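Local coordinates for protein alkylhalidase CmlS (PDB 3I3L) that is a flavin-dependent halogenase of chloramphenicol biosynthesis, whose FAD cofactor is held by a covalent bond to an aspartate, at residues V26-G31 against L40-L45; T50-S55 against L164-G169; L133-A138 against V145-P150. All blocks are in the same frame, centred on the assembly; numbering follows the deposited sequence.

Overall arrangement
All three contacts lie in the FAD binding domain, on the same side of the chain's centre, and all three touch FAD. Their centres are about 14 Å (contacts 1 and 2), 11 Å (1 and 3) and 10 Å (2 and 3) apart. Strands 144-146, 48-52 and 25-29 stand side by side, parallel, at one end of a mixed sheet. Contact 1 sets helix 33-44 on strand 25-29 and is complete before contact 2 begins. Contact 2 ties strand 48-52 to the separate three-stranded sheet, and within its span contact 3 packs helix 127-140 on edge strand 144-146. Together they frame the adenosine half of the cofactor.

Contact 1. Residues V26-G31 against L40-L45; sequences VAIIGG and LTLHKL. With FAD (flavin-adenine dinucleotide), chain B.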
# COMPACT_ATOMS: atom_id res chain seq x y z
N VAL A 26 5.07 -22.09 -14.19
CA VAL A 26 5.02 -21.46 -12.87
C VAL A 26 3.87 -21.95 -12.05
O VAL A 26 2.72 -21.83 -12.49
CB VAL A 26 4.87 -19.90 -12.98
CG1 VAL A 26 4.96 -19.30 -11.60
CG2 VAL A 26 5.94 -19.32 -13.90
N ALA A 27 4.16 -22.48 -10.87
CA ALA A 27 3.15 -22.84 -9.90
C ALA A 27 2.85 -21.63 -9.00
O ALA A 27 3.76 -20.88 -8.60
CB ALA A 27 3.63 -23.97 -8.99
N ILE A 28 1.56 -21.44 -8.71
CA ILE A 28 1.14 -20.37 -7.87
C ILE A 28 0.33 -20.91 -6.76
O ILE A 28 -0.73 -21.50 -6.97
CB ILE A 28 0.33 -19.31 -8.63
CG1 ILE A 28 1.22 -18.55 -9.63
CG2 ILE A 28 -0.21 -18.23 -7.61
CD1 ILE A 28 0.28 -17.53 -10.50
N ILE A 29 0.79 -20.69 -5.54
CA ILE A 29 0.04 -21.12 -4.34
C ILE A 29 -0.91 -20.03 -3.87
O ILE A 29 -0.45 -18.97 -3.43
CB ILE A 29 1.05 -21.38 -3.16
CG1 ILE A 29 2.09 -22.42 -3.55
CG2 ILE A 29 0.35 -21.81 -1.88
CD1 ILE A 29 3.43 -22.30 -2.74
N GLY A 30 -2.23 -20.30 -3.91
CA GLY A 30 -3.24 -19.36 -3.49
C GLY A 30 -3.95 -18.68 -4.64
O GLY A 30 -3.34 -18.22 -5.57
N GLY A 31 -5.28 -18.63 -4.58
CA GLY A 31 -6.04 -17.93 -5.62
C GLY A 31 -6.76 -16.67 -5.14
O GLY A 31 -7.81 -16.32 -5.69
N LEU A 40 -2.82 -14.04 -14.08
CA LEU A 40 -3.22 -13.18 -15.20
C LEU A 40 -2.04 -12.43 -15.80
O LEU A 40 -1.92 -12.33 -17.03
CB LEU A 40 -4.28 -12.15 -14.77
CG LEU A 40 -5.63 -12.70 -14.34
CD1 LEU A 40 -6.43 -11.63 -13.62
CD2 LEU A 40 -6.41 -13.29 -15.56
N THR A 41 -1.16 -11.89 -14.97
CA THR A 41 -0.03 -11.13 -15.53
C THR A 41 0.99 -12.05 -16.21
O THR A 41 1.46 -11.74 -17.29
CB THR A 41 0.64 -10.23 -14.46
OG1 THR A 41 -0.36 -9.40 -13.90
CG2 THR A 41 1.75 -9.35 -15.04
N LEU A 42 1.33 -13.18 -15.57
CA LEU A 42 2.25 -14.17 -16.12
C LEU A 42 1.71 -14.78 -17.45
O LEU A 42 2.46 -15.02 -18.36
CB LEU A 42 2.47 -15.32 -15.14
CG LEU A 42 3.56 -15.18 -14.09
CD1 LEU A 42 3.33 -16.19 -12.92
CD2 LEU A 42 4.98 -15.26 -14.70
N HIS A 43 0.40 -15.00 -17.54
CA HIS A 43 -0.23 -15.48 -18.78
C HIS A 43 -0.11 -14.44 -19.92
O HIS A 43 0.33 -14.78 -21.01
CB HIS A 43 -1.68 -15.81 -18.53
CG HIS A 43 -2.48 -15.97 -19.77
ND1 HIS A 43 -2.63 -17.20 -20.42
CD2 HIS A 43 -3.21 -15.07 -20.48
CE1 HIS A 43 -3.39 -17.03 -21.48
NE2 HIS A 43 -3.76 -15.75 -21.55
N LYS A 44 -0.44 -13.18 -19.64
CA LYS A 44 -0.29 -12.11 -20.61
C LYS A 44 1.19 -12.00 -21.04
O LYS A 44 1.49 -11.59 -22.19
CB LYS A 44 -0.76 -10.79 -19.97
CG LYS A 44 -0.63 -9.50 -20.82
CD LYS A 44 -1.24 -8.32 -20.08
CE LYS A 44 -1.10 -6.99 -20.83
NZ LYS A 44 -2.00 -6.99 -22.03
N LEU A 45 2.12 -12.32 -20.13
CA LEU A 45 3.54 -12.27 -20.49
C LEU A 45 4.01 -13.56 -21.22
O LEU A 45 5.17 -13.69 -21.56
CB LEU A 45 4.44 -11.99 -19.29
CG LEU A 45 4.24 -10.64 -18.60
CD1 LEU A 45 5.02 -10.61 -17.28
CD2 LEU A 45 4.68 -9.47 -19.53
PA FAD B . -5.46 -13.79 0.76
O1A FAD B . -5.42 -14.33 2.17
O2A FAD B . -6.56 -12.84 0.44
O5B FAD B . -5.52 -15.06 -0.26
C5B FAD B . -4.68 -16.18 -0.06
C4B FAD B . -5.35 -17.49 -0.54
O4B FAD B . -4.38 -18.56 -0.39
C3B FAD B . -6.55 -17.88 0.29
O3B FAD B . -7.68 -17.95 -0.53
C2B FAD B . -6.21 -19.26 0.86
O2B FAD B . -7.29 -20.14 0.75
C1B FAD B . -5.05 -19.73 -0.01
N9A FAD B . -4.07 -20.62 0.59
C8A FAD B . -3.47 -20.49 1.81
N7A FAD B . -2.59 -21.51 1.96
C5A FAD B . -2.69 -22.34 0.90
C6A FAD B . -2.04 -23.52 0.58
N6A FAD B . -1.12 -24.04 1.38
N1A FAD B . -2.32 -24.10 -0.63
C2A FAD B . -3.26 -23.57 -1.49
N3A FAD B . -3.88 -22.41 -1.16
C4A FAD B . -3.60 -21.79 0.01
N1 FAD B . -7.01 -4.93 2.63
C2 FAD B . -7.53 -3.93 1.83
O2 FAD B . -7.03 -3.76 0.73
N3 FAD B . -8.55 -3.13 2.27
C4 FAD B . -9.10 -3.31 3.51
O4 FAD B . -10.06 -2.56 3.88
C4X FAD B . -8.56 -4.30 4.34
N5 FAD B . -9.09 -4.51 5.58
C5X FAD B . -8.62 -5.56 6.34
C6 FAD B . -9.15 -5.78 7.62
C7 FAD B . -8.62 -6.78 8.41
C7M FAD B . -9.18 -7.06 9.78
C8 FAD B . -7.61 -7.58 7.89
C8M FAD B . -7.09 -8.72 8.65
C9 FAD B . -7.05 -7.34 6.63
C9A FAD B . -7.58 -6.31 5.87
N10 FAD B . -7.06 -6.14 4.62
C10 FAD B . -7.50 -5.11 3.87
C1' FAD B . -5.86 -6.94 4.29
C2' FAD B . -6.10 -7.74 3.03
O2' FAD B . -7.28 -8.42 3.18
C3' FAD B . -4.99 -8.68 2.63
O3' FAD B . -3.81 -7.94 2.42
C4' FAD B . -5.34 -9.41 1.29
O4' FAD B . -6.39 -10.32 1.45
C5' FAD B . -4.13 -10.22 0.83
O5' FAD B . -4.40 -10.83 -0.41
P FAD B . -3.59 -12.15 -0.70
O1P FAD B . -2.14 -11.94 -0.35
O2P FAD B . -3.94 -12.66 -2.09
O3P FAD B . -4.03 -13.20 0.45
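Leu42 of helix 33-44 meets Val26 and Ile28 of strand 25-29 mainly through one methyl, CD1, which makes the closest approaches to both. It lies against the branched head of Val26, 3.8 Å from Val26 CG1 and 4.0 Å from Val26 CB, the two side chains crossing at about a right angle. Ile28 meets it differently: the two side chains reach toward each other tip to tip, and Ile28 CD1 stops 4.1 Å from Leu42 CD1. The torsions explain both approaches. In Ile28 the longer branch is fully extended (chi2 175°), which carries CD1 out across the gap to the helix. Leu42 has CG opposite its carbonyl carbon; this chi1 of -87° swings the side chain toward the strand, and the extended second torsion sets CD1 against both residues. Beta-branched Val26 and Ile28 suit a strand and give it a stiff apolar face; a leucine, unbranched at CB, suits the helix and reaches the strand with its terminal methyls. Val49 and Ile181 from the flanking strands and Ala339 of helix 327-347 close in around Leu42, completing a buried layer. This is the first half of the beta-alpha-beta unit formed by strand 25-29, helix 33-44 and strand 48-52, the dinucleotide-binding start of a Rossmann-type fold. Alternation along the strand turns Ala27 away from the helix, while Ile29 brings CG2 to 3.7 Å from FAD N1A. Where the strand ends, Gly30 belongs to a sequence consistent with the GxGxxG pattern. Its CA is 3.4 Å from FAD O4B, and a beta carbon would run into that ribose oxygen, about 2.8 Å away. The backbone there (phi 103°) would also press such a carbon against the carbonyl oxygen of Ile29.

Contact 2. Residues T50-S55 against L164-G169; sequences TIYERS and LTVRRG. With FAD (flavin-adenine dinucleotide), chain B.
The Tyr52 ring receives Val166 CG2 over one face, a CH-pi contact with the methyl 4.0 Å from the ring centroid and 27° off the normal, displaced toward CD1 and CE1. Leu164 CD2 approaches the same ring obliquely, 4.3 Å from Tyr52 CE2, and the His146 ring meets it as well. A large flat residue suits this place, since it spans the distance to a strand of another sheet. Arg54 offers one guanidinium face to the adenine, with FAD C8A 3.5 Å above its plane. Its chain takes the position between backbone N and carbonyl carbon (chi1 60°) and then runs extended over one face of the adenine, which brings NE to FAD O2B in a bent hydrogen bond of 3.2 Å (135°). Between Tyr52 and Arg54 in sequence comes the acidic residue just past the end of the second strand (48-52) of a Rossmann-type fold, and it grips the ribose. Glu53 OE1 accepts from FAD O3B at 2.9 Å and from the Gly31 amide. Glu53 OE2 accepts from FAD O2B, at a length too short to be taken literally, and from Ser55 N at 2.9 Å through its anti lone pair. With an alanine here in place of Glu53, both ribose hydroxyls and the amides of Gly31 and Ser55 would probably lose this acceptor.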
# COMPACT_ATOMS: atom_id res chain seq x y z
N THR A 50 -0.08 -22.44 -13.40
CA THR A 50 -1.04 -23.24 -12.63
C THR A 50 -1.33 -22.63 -11.22
O THR A 50 -0.42 -22.34 -10.50
CB THR A 50 -0.60 -24.72 -12.57
OG1 THR A 50 -0.57 -25.25 -13.93
CG2 THR A 50 -1.56 -25.54 -11.74
N ILE A 51 -2.60 -22.48 -10.85
CA ILE A 51 -2.96 -21.94 -9.56
C ILE A 51 -3.61 -23.00 -8.69
O ILE A 51 -4.67 -23.55 -9.08
CB ILE A 51 -3.95 -20.76 -9.69
CG1 ILE A 51 -3.36 -19.64 -10.57
CG2 ILE A 51 -4.32 -20.29 -8.32
CD1 ILE A 51 -4.34 -18.50 -10.91
N TYR A 52 -3.02 -23.24 -7.51
CA TYR A 52 -3.53 -24.17 -6.51
C TYR A 52 -4.14 -23.40 -5.33
O TYR A 52 -3.43 -22.67 -4.65
CB TYR A 52 -2.40 -25.03 -5.97
CG TYR A 52 -1.67 -25.82 -7.04
CD1 TYR A 52 -2.14 -27.08 -7.47
CD2 TYR A 52 -0.52 -25.32 -7.63
CE1 TYR A 52 -1.51 -27.82 -8.45
CE2 TYR A 52 0.14 -26.04 -8.64
CZ TYR A 52 -0.38 -27.30 -9.04
OH TYR A 52 0.22 -28.01 -10.01
N GLU A 53 -5.47 -23.49 -5.16
CA GLU A 53 -6.20 -22.84 -4.09
C GLU A 53 -6.81 -23.90 -3.18
O GLU A 53 -7.52 -24.81 -3.67
CB GLU A 53 -7.28 -21.95 -4.71
CG GLU A 53 -8.37 -21.46 -3.74
CD GLU A 53 -7.81 -20.69 -2.54
OE1 GLU A 53 -7.10 -19.69 -2.78
OE2 GLU A 53 -8.06 -21.07 -1.38
N ARG A 54 -6.54 -23.83 -1.88
CA ARG A 54 -7.04 -24.92 -0.96
C ARG A 54 -8.56 -24.88 -0.76
O ARG A 54 -9.17 -25.89 -0.37
CB ARG A 54 -6.37 -24.82 0.41
CG ARG A 54 -6.64 -23.48 1.12
CD ARG A 54 -6.01 -23.39 2.48
NE ARG A 54 -6.39 -22.11 3.15
CZ ARG A 54 -5.83 -21.66 4.27
NH1 ARG A 54 -4.84 -22.36 4.86
NH2 ARG A 54 -6.23 -20.48 4.79
N SER A 55 -9.19 -23.72 -0.96
CA SER A 55 -10.61 -23.60 -0.64
C SER A 55 -11.45 -23.80 -1.87
O SER A 55 -10.94 -23.88 -2.99
CB SER A 55 -10.96 -22.21 -0.08
OG SER A 55 -10.40 -22.00 1.22
N LEU A 164 6.41 -29.16 -5.71
CA LEU A 164 5.32 -28.99 -4.75
C LEU A 164 4.62 -30.29 -4.42
O LEU A 164 4.41 -31.12 -5.30
CB LEU A 164 4.27 -28.03 -5.34
CG LEU A 164 4.52 -26.52 -5.14
CD1 LEU A 164 5.79 -26.13 -5.70
CD2 LEU A 164 3.42 -25.78 -5.82
N THR A 165 4.25 -30.48 -3.16
CA THR A 165 3.32 -31.55 -2.87
C THR A 165 1.96 -30.96 -2.65
O THR A 165 1.82 -29.97 -1.93
CB THR A 165 3.73 -32.41 -1.68
OG1 THR A 165 5.02 -32.94 -1.94
CG2 THR A 165 2.74 -33.57 -1.50
N VAL A 166 0.97 -31.59 -3.28
CA VAL A 166 -0.43 -31.10 -3.38
C VAL A 166 -1.41 -32.23 -2.96
O VAL A 166 -1.19 -33.41 -3.29
CB VAL A 166 -0.64 -30.74 -4.86
CG1 VAL A 166 -1.91 -31.22 -5.39
CG2 VAL A 166 -0.37 -29.26 -5.11
N ARG A 167 -2.48 -31.88 -2.23
CA ARG A 167 -3.50 -32.88 -1.87
C ARG A 167 -4.65 -32.84 -2.84
O ARG A 167 -5.47 -31.93 -2.78
CB ARG A 167 -4.01 -32.70 -0.44
CG ARG A 167 -3.44 -33.73 0.55
CD ARG A 167 -4.41 -34.13 1.70
NE ARG A 167 -5.14 -32.99 2.30
CZ ARG A 167 -4.75 -32.30 3.40
NH1 ARG A 167 -5.49 -31.28 3.83
NH2 ARG A 167 -3.62 -32.61 4.07
N ARG A 168 -4.68 -33.83 -3.73
CA ARG A 168 -5.67 -33.98 -4.82
C ARG A 168 -6.50 -35.22 -4.49
O ARG A 168 -5.99 -36.34 -4.51
CB ARG A 168 -4.96 -34.21 -6.15
CG ARG A 168 -5.85 -34.24 -7.39
CD ARG A 168 -5.05 -34.67 -8.63
NE ARG A 168 -5.36 -33.85 -9.82
CZ ARG A 168 -4.78 -32.68 -10.15
NH1 ARG A 168 -3.82 -32.13 -9.40
NH2 ARG A 168 -5.17 -32.05 -11.26
N GLY A 169 -7.77 -34.99 -4.17
CA GLY A 169 -8.59 -36.03 -3.54
C GLY A 169 -8.13 -36.18 -2.10
O GLY A 169 -8.17 -35.23 -1.32
PA FAD B . -5.46 -13.79 0.76
O1A FAD B . -5.42 -14.33 2.17
O2A FAD B . -6.56 -12.84 0.44
O5B FAD B . -5.52 -15.06 -0.26
C5B FAD B . -4.68 -16.18 -0.06
C4B FAD B . -5.35 -17.49 -0.54
O4B FAD B . -4.38 -18.56 -0.39
C3B FAD B . -6.55 -17.88 0.29
O3B FAD B . -7.68 -17.95 -0.53
C2B FAD B . -6.21 -19.26 0.86
O2B FAD B . -7.29 -20.14 0.75
C1B FAD B . -5.05 -19.73 -0.01
N9A FAD B . -4.07 -20.62 0.59
C8A FAD B . -3.47 -20.49 1.81
N7A FAD B . -2.59 -21.51 1.96
C5A FAD B . -2.69 -22.34 0.90
C6A FAD B . -2.04 -23.52 0.58
N6A FAD B . -1.12 -24.04 1.38
N1A FAD B . -2.32 -24.10 -0.63
C2A FAD B . -3.26 -23.57 -1.49
N3A FAD B . -3.88 -22.41 -1.16
C4A FAD B . -3.60 -21.79 0.01
N1 FAD B . -7.01 -4.93 2.63
C2 FAD B . -7.53 -3.93 1.83
O2 FAD B . -7.03 -3.76 0.73
N3 FAD B . -8.55 -3.13 2.27
C4 FAD B . -9.10 -3.31 3.51
O4 FAD B . -10.06 -2.56 3.88
C4X FAD B . -8.56 -4.30 4.34
N5 FAD B . -9.09 -4.51 5.58
C5X FAD B . -8.62 -5.56 6.34
C6 FAD B . -9.15 -5.78 7.62
C7 FAD B . -8.62 -6.78 8.41
C7M FAD B . -9.18 -7.06 9.78
C8 FAD B . -7.61 -7.58 7.89
C8M FAD B . -7.09 -8.72 8.65
C9 FAD B . -7.05 -7.34 6.63
C9A FAD B . -7.58 -6.31 5.87
N10 FAD B . -7.06 -6.14 4.62
C10 FAD B . -7.50 -5.11 3.87
C1' FAD B . -5.86 -6.94 4.29
C2' FAD B . -6.10 -7.74 3.03
O2' FAD B . -7.28 -8.42 3.18
C3' FAD B . -4.99 -8.68 2.63
O3' FAD B . -3.81 -7.94 2.42
C4' FAD B . -5.34 -9.41 1.29
O4' FAD B . -6.39 -10.32 1.45
C5' FAD B . -4.13 -10.22 0.83
O5' FAD B . -4.40 -10.83 -0.41
P FAD B . -3.59 -12.15 -0.70
O1P FAD B . -2.14 -11.94 -0.35
O2P FAD B . -3.94 -12.66 -2.09
O3P FAD B . -4.03 -13.20 0.45

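Contact 3. Residues L133-A138 against V145-P150; sequences LLLDEA and VHEETP. With FAD (flavin-adenine dinucleotide), chain B.
Leu135 of helix 127-140 packs on Val145 of strand 144-146, the outermost parallel strand of the Rossmann-type sheet, which the helix reaches through a short connection. The apolar contacts come first. The two side chains cross obliquely: Leu135 CD2 is 4.0 Å from Val145 CG1, and Leu135 CD1 is likewise 4.0 Å from Val145 CG2. CG of Leu135, anti to the backbone N (chi1 -163°), lays the forked end of the side chain over the valine with both methyls in contact. Ala138, one turn on, has only CB to offer, 4.4 Å from Val145 CG2; its small size suits the close approach of the helix here. Phe57, Ile51 and Ser36 also touch Leu135.

Polar links run along the outer margin. Extended beyond CG, Glu147 runs antiparallel to Leu135, its OE2 passing 4.1 Å from Leu135 CD2. A water bridges the like-charged carboxylates, 2.8 Å from Asp136 OD1 and 2.6 Å from Glu147 OE2. Salt bridges of Asp136 OD2 to Lys132 and of Glu147 OE2 to Arg139 probably offset their repulsion, while Glu147 OE1 accepts from the Phe57 amide.

At the cofactor, Pro150 CA lies 3.6 Å from FAD N1A. The turn leading there is pinned by its threonine: Thr149 OG1 donates to Glu147 O at 2.9 Å, from 51° above the carbonyl plane.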
# COMPACT_ATOMS: atom_id res chain seq x y z
N LEU A 133 -14.32 -13.62 -8.95
CA LEU A 133 -14.40 -12.99 -10.26
C LEU A 133 -13.01 -12.99 -10.95
O LEU A 133 -12.90 -13.33 -12.10
CB LEU A 133 -14.94 -11.56 -10.10
CG LEU A 133 -15.24 -10.53 -11.21
CD1 LEU A 133 -14.01 -9.97 -11.83
CD2 LEU A 133 -16.15 -11.10 -12.29
N LEU A 134 -11.96 -12.64 -10.21
CA LEU A 134 -10.60 -12.72 -10.68
C LEU A 134 -10.19 -14.13 -11.05
O LEU A 134 -9.53 -14.35 -12.09
CB LEU A 134 -9.64 -12.23 -9.61
CG LEU A 134 -9.76 -10.78 -9.14
CD1 LEU A 134 -8.49 -10.37 -8.32
CD2 LEU A 134 -9.92 -9.82 -10.31
N LEU A 135 -10.55 -15.07 -10.20
CA LEU A 135 -10.11 -16.42 -10.41
C LEU A 135 -10.79 -17.05 -11.66
O LEU A 135 -10.15 -17.76 -12.42
CB LEU A 135 -10.33 -17.28 -9.14
CG LEU A 135 -9.53 -18.59 -9.13
CD1 LEU A 135 -7.99 -18.31 -9.37
CD2 LEU A 135 -9.76 -19.37 -7.84
N ASP A 136 -12.08 -16.80 -11.82
CA ASP A 136 -12.85 -17.24 -12.98
C ASP A 136 -12.35 -16.55 -14.22
O ASP A 136 -12.28 -17.15 -15.27
CB ASP A 136 -14.34 -16.91 -12.76
CG ASP A 136 -14.99 -17.83 -11.76
OD1 ASP A 136 -14.33 -18.77 -11.29
OD2 ASP A 136 -16.17 -17.60 -11.40
N GLU A 137 -11.99 -15.28 -14.12
CA GLU A 137 -11.32 -14.67 -15.26
C GLU A 137 -10.06 -15.46 -15.64
O GLU A 137 -9.86 -15.76 -16.83
CB GLU A 137 -11.04 -13.19 -15.03
CG GLU A 137 -10.39 -12.56 -16.19
CD GLU A 137 -11.28 -12.58 -17.42
OE1 GLU A 137 -12.52 -12.46 -17.24
OE2 GLU A 137 -10.73 -12.67 -18.56
N ALA A 138 -9.23 -15.85 -14.66
CA ALA A 138 -8.00 -16.62 -14.93
C ALA A 138 -8.32 -17.92 -15.69
O ALA A 138 -7.68 -18.22 -16.73
CB ALA A 138 -7.22 -16.95 -13.65
N VAL A 145 -6.57 -23.96 -13.09
CA VAL A 145 -6.89 -23.61 -11.73
C VAL A 145 -7.42 -24.85 -11.01
O VAL A 145 -8.36 -25.45 -11.48
CB VAL A 145 -7.95 -22.42 -11.64
CG1 VAL A 145 -8.50 -22.27 -10.21
CG2 VAL A 145 -7.37 -21.10 -12.15
N HIS A 146 -6.83 -25.21 -9.87
CA HIS A 146 -7.33 -26.26 -9.04
C HIS A 146 -7.81 -25.71 -7.69
O HIS A 146 -6.99 -25.42 -6.79
CB HIS A 146 -6.26 -27.33 -8.76
CG HIS A 146 -5.60 -27.89 -9.99
ND1 HIS A 146 -6.32 -28.49 -11.00
CD2 HIS A 146 -4.29 -27.99 -10.34
CE1 HIS A 146 -5.48 -28.92 -11.93
NE2 HIS A 146 -4.24 -28.63 -11.55
N GLU A 147 -9.13 -25.62 -7.53
CA GLU A 147 -9.72 -25.29 -6.25
C GLU A 147 -9.70 -26.53 -5.39
O GLU A 147 -9.47 -27.62 -5.88
CB GLU A 147 -11.14 -24.76 -6.41
CG GLU A 147 -11.19 -23.33 -6.93
CD GLU A 147 -12.57 -22.83 -7.11
OE1 GLU A 147 -13.44 -23.10 -6.25
OE2 GLU A 147 -12.81 -22.14 -8.13
N GLU A 148 -9.91 -26.35 -4.09
CA GLU A 148 -9.89 -27.44 -3.12
C GLU A 148 -8.65 -28.33 -3.29
O GLU A 148 -8.73 -29.55 -3.17
CB GLU A 148 -11.17 -28.29 -3.21
CG GLU A 148 -12.45 -27.49 -2.98
CD GLU A 148 -13.73 -28.37 -3.02
OE1 GLU A 148 -14.03 -28.97 -4.07
OE2 GLU A 148 -14.44 -28.46 -2.01
N THR A 149 -7.49 -27.71 -3.51
CA THR A 149 -6.24 -28.43 -3.74
C THR A 149 -5.14 -27.69 -2.97
O THR A 149 -4.44 -26.86 -3.55
CB THR A 149 -5.89 -28.47 -5.28
OG1 THR A 149 -6.96 -29.03 -6.03
CG2 THR A 149 -4.66 -29.32 -5.56
N PRO A 150 -5.03 -27.93 -1.65
CA PRO A 150 -4.04 -27.25 -0.87
C PRO A 150 -2.62 -27.70 -1.24
O PRO A 150 -2.40 -28.87 -1.53
CB PRO A 150 -4.36 -27.71 0.57
CG PRO A 150 -5.15 -28.94 0.44
CD PRO A 150 -5.90 -28.78 -0.81
PA FAD B . -5.46 -13.79 0.76
O1A FAD B . -5.42 -14.33 2.17
O2A FAD B . -6.56 -12.84 0.44
O5B FAD B . -5.52 -15.06 -0.26
C5B FAD B . -4.68 -16.18 -0.06
C4B FAD B . -5.35 -17.49 -0.54
O4B FAD B . -4.38 -18.56 -0.39
C3B FAD B . -6.55 -17.88 0.29
O3B FAD B . -7.68 -17.95 -0.53
C2B FAD B . -6.21 -19.26 0.86
O2B FAD B . -7.29 -20.14 0.75
C1B FAD B . -5.05 -19.73 -0.01
N9A FAD B . -4.07 -20.62 0.59
C8A FAD B . -3.47 -20.49 1.81
N7A FAD B . -2.59 -21.51 1.96
C5A FAD B . -2.69 -22.34 0.90
C6A FAD B . -2.04 -23.52 0.58
N6A FAD B . -1.12 -24.04 1.38
N1A FAD B . -2.32 -24.10 -0.63
C2A FAD B . -3.26 -23.57 -1.49
N3A FAD B . -3.88 -22.41 -1.16
C4A FAD B . -3.60 -21.79 0.01
N1 FAD B . -7.01 -4.93 2.63
C2 FAD B . -7.53 -3.93 1.83
O2 FAD B . -7.03 -3.76 0.73
N3 FAD B . -8.55 -3.13 2.27
C4 FAD B . -9.10 -3.31 3.51
O4 FAD B . -10.06 -2.56 3.88
C4X FAD B . -8.56 -4.30 4.34
N5 FAD B . -9.09 -4.51 5.58
C5X FAD B . -8.62 -5.56 6.34
C6 FAD B . -9.15 -5.78 7.62
C7 FAD B . -8.62 -6.78 8.41
C7M FAD B . -9.18 -7.06 9.78
C8 FAD B . -7.61 -7.58 7.89
C8M FAD B . -7.09 -8.72 8.65
C9 FAD B . -7.05 -7.34 6.63
C9A FAD B . -7.58 -6.31 5.87
N10 FAD B . -7.06 -6.14 4.62
C10 FAD B . -7.50 -5.11 3.87
C1' FAD B . -5.86 -6.94 4.29
C2' FAD B . -6.10 -7.74 3.03
O2' FAD B . -7.28 -8.42 3.18
C3' FAD B . -4.99 -8.68 2.63
O3' FAD B . -3.81 -7.94 2.42
C4' FAD B . -5.34 -9.41 1.29
O4' FAD B . -6.39 -10.32 1.45
C5' FAD B . -4.13 -10.22 0.83
O5' FAD B . -4.40 -10.83 -0.41
P FAD B . -3.59 -12.15 -0.70
O1P FAD B . -2.14 -11.94 -0.35
O2P FAD B . -3.94 -12.66 -2.09
O3P FAD B . -4.03 -13.20 0.45
O HOH W 1 -12.52 -20.20 -9.76